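Local coordinates for protein Alp7A (Bacillus subtilis, PDB 5EC0) that binds adenine nucleotide as a bacterial actin-like cytoskeletal protein and probably forms filaments that segregate plasmids, at residues 267-272 and 331-336. Sequence-based numbering, arbitrary orientation.
Sequences KFIYSN and GEVLEE. With ADP (adenosine-5'-diphosphate), chain D.
Val333 overlaps two residues of helix 262-272, one with each methyl. Its CG1 lies 3.7 Å from Ile269 CG2, while CG2 approaches Tyr270 CB at 3.8 Å, so the branched side chain sits across two consecutive residues. The Ile269 and Val333 side chains cross at about a right angle, meeting through single methyls. These two carbon contacts, with no hydrogen bond between the segments, make the join apolar; its footprint is small, about 102 Å², although the backbones run near, with CA atoms of Tyr270 and Val333 6.0 Å apart. Val333 also rests on Leu299 of helix 292-313, which adds a third helix to this buried patch.

Tyr270 turns from Val333 to the nucleotide. Its CG stands between the backbone N and the carbonyl carbon (chi1 69°), which lays the ring back over the carbonyl O of Lys267, one helical turn earlier, and turns the other face to the adenine. The stack is face to face and nearly parallel, the pyrimidine part of the base almost squarely over the phenol ring: ADP C4 is 3.4 Å above the Tyr270 ring plane, and Tyr270 CE1 is 3.4 Å from ADP N1. Cut back to an alanine, this residue would keep its CB near Val333, but the adenine would probably lose its aromatic cover and be freer to shift.

The second segment reaches the base too, with Val333 CG2 3.9 Å from ADP C8 and Glu332 OE1 3.4 Å from ADP N7; both are normally acceptors, so the latter is proximity, not a bond. Glu332 OE2 accepts a hydrogen bond from Arg362 N, fixing that carboxylate beside the imidazole part. Glu266 and Gly329 N hydrogen-bond ADP. Together these helices form one side of the adenine pocket of an actin-type ATPase fold, in its ParM/Alp7A-like branch.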
loop_
_atom_site.group_PDB
_atom_site.type_symbol
_atom_site.label_atom_id
_atom_site.label_comp_id
_atom_site.label_asym_id
_atom_site.label_seq_id
_atom_site.Cartn_x
_atom_site.Cartn_y
_atom_site.Cartn_z
ATOM N N LYS A 267 13.910 -4.129 6.436
ATOM C CA LYS A 267 13.256 -3.959 7.733
ATOM C C LYS A 267 14.102 -3.139 8.704
ATOM O O LYS A 267 13.589 -2.255 9.382
ATOM C CB LYS A 267 12.926 -5.314 8.363
ATOM C CG LYS A 267 12.270 -5.200 9.735
ATOM C CD LYS A 267 11.822 -6.556 10.273
ATOM C CE LYS A 267 11.131 -6.419 11.628
ATOM N NZ LYS A 267 10.591 -7.727 12.126
ATOM N N PHE A 268 15.392 -3.451 8.784
ATOM C CA PHE A 268 16.326 -2.664 9.584
ATOM C C PHE A 268 16.330 -1.175 9.185
ATOM O O PHE A 268 16.346 -0.296 10.045
ATOM C CB PHE A 268 17.732 -3.251 9.457
ATOM C CG PHE A 268 18.796 -2.451 10.152
ATOM C CD1 PHE A 268 18.965 -2.546 11.523
ATOM C CD2 PHE A 268 19.640 -1.614 9.431
ATOM C CE1 PHE A 268 19.956 -1.816 12.174
ATOM C CE2 PHE A 268 20.626 -0.885 10.069
ATOM C CZ PHE A 268 20.786 -0.982 11.442
ATOM N N ILE A 269 16.295 -0.895 7.887
ATOM C CA ILE A 269 16.323 0.493 7.419
ATOM C C ILE A 269 15.097 1.321 7.842
ATOM O O ILE A 269 15.257 2.365 8.460
ATOM C CB ILE A 269 16.474 0.562 5.897
ATOM C CG1 ILE A 269 17.914 0.199 5.515
ATOM C CG2 ILE A 269 16.154 1.949 5.400
ATOM C CD1 ILE A 269 18.189 0.185 4.024
ATOM N N TYR A 270 13.881 0.880 7.541
ATOM C CA TYR A 270 12.727 1.709 7.918
ATOM C C TYR A 270 12.519 1.718 9.431
ATOM O O TYR A 270 12.093 2.724 9.987
ATOM C CB TYR A 270 11.430 1.282 7.185
ATOM C CG TYR A 270 10.806 -0.053 7.533
ATOM C CD1 TYR A 270 10.071 -0.230 8.710
ATOM C CD2 TYR A 270 10.879 -1.124 6.645
ATOM C CE1 TYR A 270 9.465 -1.468 9.016
ATOM C CE2 TYR A 270 10.280 -2.357 6.938
ATOM C CZ TYR A 270 9.582 -2.518 8.119
ATOM O OH TYR A 270 9.001 -3.737 8.388
ATOM N N SER A 271 12.858 0.618 10.096
ATOM C CA SER A 271 12.879 0.603 11.555
ATOM C C SER A 271 13.874 1.605 12.132
ATOM O O SER A 271 13.631 2.133 13.211
ATOM C CB SER A 271 13.217 -0.790 12.098
ATOM O OG SER A 271 12.487 -1.802 11.436
ATOM N N ASN A 272 14.984 1.866 11.433
ATOM C CA ASN A 272 16.090 2.632 12.027
ATOM C C ASN A 272 16.439 3.957 11.365
ATOM O O ASN A 272 17.158 4.771 11.951
ATOM C CB ASN A 272 17.359 1.784 12.066
ATOM C CG ASN A 272 17.339 0.778 13.178
ATOM O OD1 ASN A 272 17.809 1.049 14.280
ATOM N ND2 ASN A 272 16.781 -0.394 12.904
ATOM N N GLY A 331 9.464 6.764 -0.028
ATOM C CA GLY A 331 9.541 8.214 0.081
ATOM C C GLY A 331 9.746 8.602 1.536
ATOM O O GLY A 331 10.540 9.477 1.868
ATOM N N GLU A 332 9.011 7.916 2.398
ATOM C CA GLU A 332 9.121 8.027 3.850
ATOM C C GLU A 332 10.550 7.777 4.344
ATOM O O GLU A 332 11.075 8.519 5.162
ATOM C CB GLU A 332 8.141 7.035 4.500
ATOM C CG GLU A 332 7.932 7.221 5.994
ATOM C CD GLU A 332 6.735 6.420 6.510
ATOM O OE1 GLU A 332 6.968 5.461 7.270
ATOM O OE2 GLU A 332 5.568 6.750 6.157
ATOM N N VAL A 333 11.176 6.732 3.822
ATOM C CA VAL A 333 12.533 6.355 4.195
ATOM C C VAL A 333 13.559 7.376 3.691
ATOM O O VAL A 333 14.544 7.711 4.378
ATOM C CB VAL A 333 12.855 4.953 3.639
ATOM C CG1 VAL A 333 14.347 4.684 3.631
ATOM C CG2 VAL A 333 12.086 3.881 4.436
ATOM N N LEU A 334 13.287 7.893 2.499
ATOM C CA LEU A 334 14.198 8.781 1.803
ATOM C C LEU A 334 14.035 10.240 2.203
ATOM O O LEU A 334 14.697 11.113 1.636
ATOM C CB LEU A 334 14.002 8.655 0.284
ATOM C CG LEU A 334 14.315 7.346 -0.443
ATOM C CD1 LEU A 334 14.282 7.598 -1.933
ATOM C CD2 LEU A 334 15.666 6.781 -0.030
ATOM N N GLU A 335 13.155 10.507 3.160
ATOM C CA GLU A 335 12.768 11.881 3.471
ATOM C C GLU A 335 13.961 12.793 3.763
ATOM O O GLU A 335 14.081 13.887 3.200
ATOM C CB GLU A 335 11.813 11.917 4.659
ATOM C CG GLU A 335 11.520 13.342 5.099
ATOM C CD GLU A 335 10.471 13.445 6.190
ATOM O OE1 GLU A 335 10.139 12.418 6.827
ATOM O OE2 GLU A 335 9.968 14.565 6.398
ATOM N N GLU A 336 14.837 12.330 4.645
ATOM C CA GLU A 336 16.048 13.058 4.972
ATOM C C GLU A 336 16.929 13.261 3.724
ATOM O O GLU A 336 17.445 14.362 3.479
ATOM C CB GLU A 336 16.814 12.313 6.071
ATOM C CG GLU A 336 18.160 12.913 6.461
ATOM C CD GLU A 336 18.972 11.979 7.368
ATOM O OE1 GLU A 336 18.516 10.845 7.636
ATOM O OE2 GLU A 336 20.066 12.375 7.812
HETATM P PB ADP D . 5.514 -1.282 -2.699
HETATM O O1B ADP D . 4.015 -1.483 -2.510
HETATM O O2B ADP D . 6.007 -1.242 -4.136
HETATM O O3B ADP D . 6.411 -2.141 -1.839
HETATM P PA ADP D . 5.387 0.777 -0.667
HETATM O O1A ADP D . 4.554 -0.222 0.104
HETATM O O2A ADP D . 4.929 2.220 -0.784
HETATM O O3A ADP D . 5.760 0.221 -2.144
HETATM O "O5'" ADP D . 6.862 0.795 -0.055
HETATM C "C5'" ADP D . 7.421 -0.319 0.627
HETATM C "C4'" ADP D . 8.627 0.253 1.342
HETATM O "O4'" ADP D . 8.164 1.009 2.456
HETATM C "C3'" ADP D . 9.570 -0.784 1.921
HETATM O "O3'" ADP D . 10.680 -0.993 1.048
HETATM C "C2'" ADP D . 10.051 -0.170 3.221
HETATM O "O2'" ADP D . 11.422 0.190 3.055
HETATM C "C1'" ADP D . 9.212 1.089 3.412
HETATM N N9 ADP D . 8.619 1.232 4.760
HETATM C C8 ADP D . 8.674 2.383 5.465
HETATM N N7 ADP D . 8.053 2.254 6.659
HETATM C C5 ADP D . 7.573 1.002 6.720
HETATM C C6 ADP D . 6.815 0.244 7.735
HETATM N N6 ADP D . 6.464 0.849 8.903
HETATM N N1 ADP D . 6.493 -1.035 7.444
HETATM C C2 ADP D . 6.866 -1.606 6.275
HETATM N N3 ADP D . 7.563 -0.980 5.294
HETATM C C4 ADP D . 7.946 0.318 5.468
#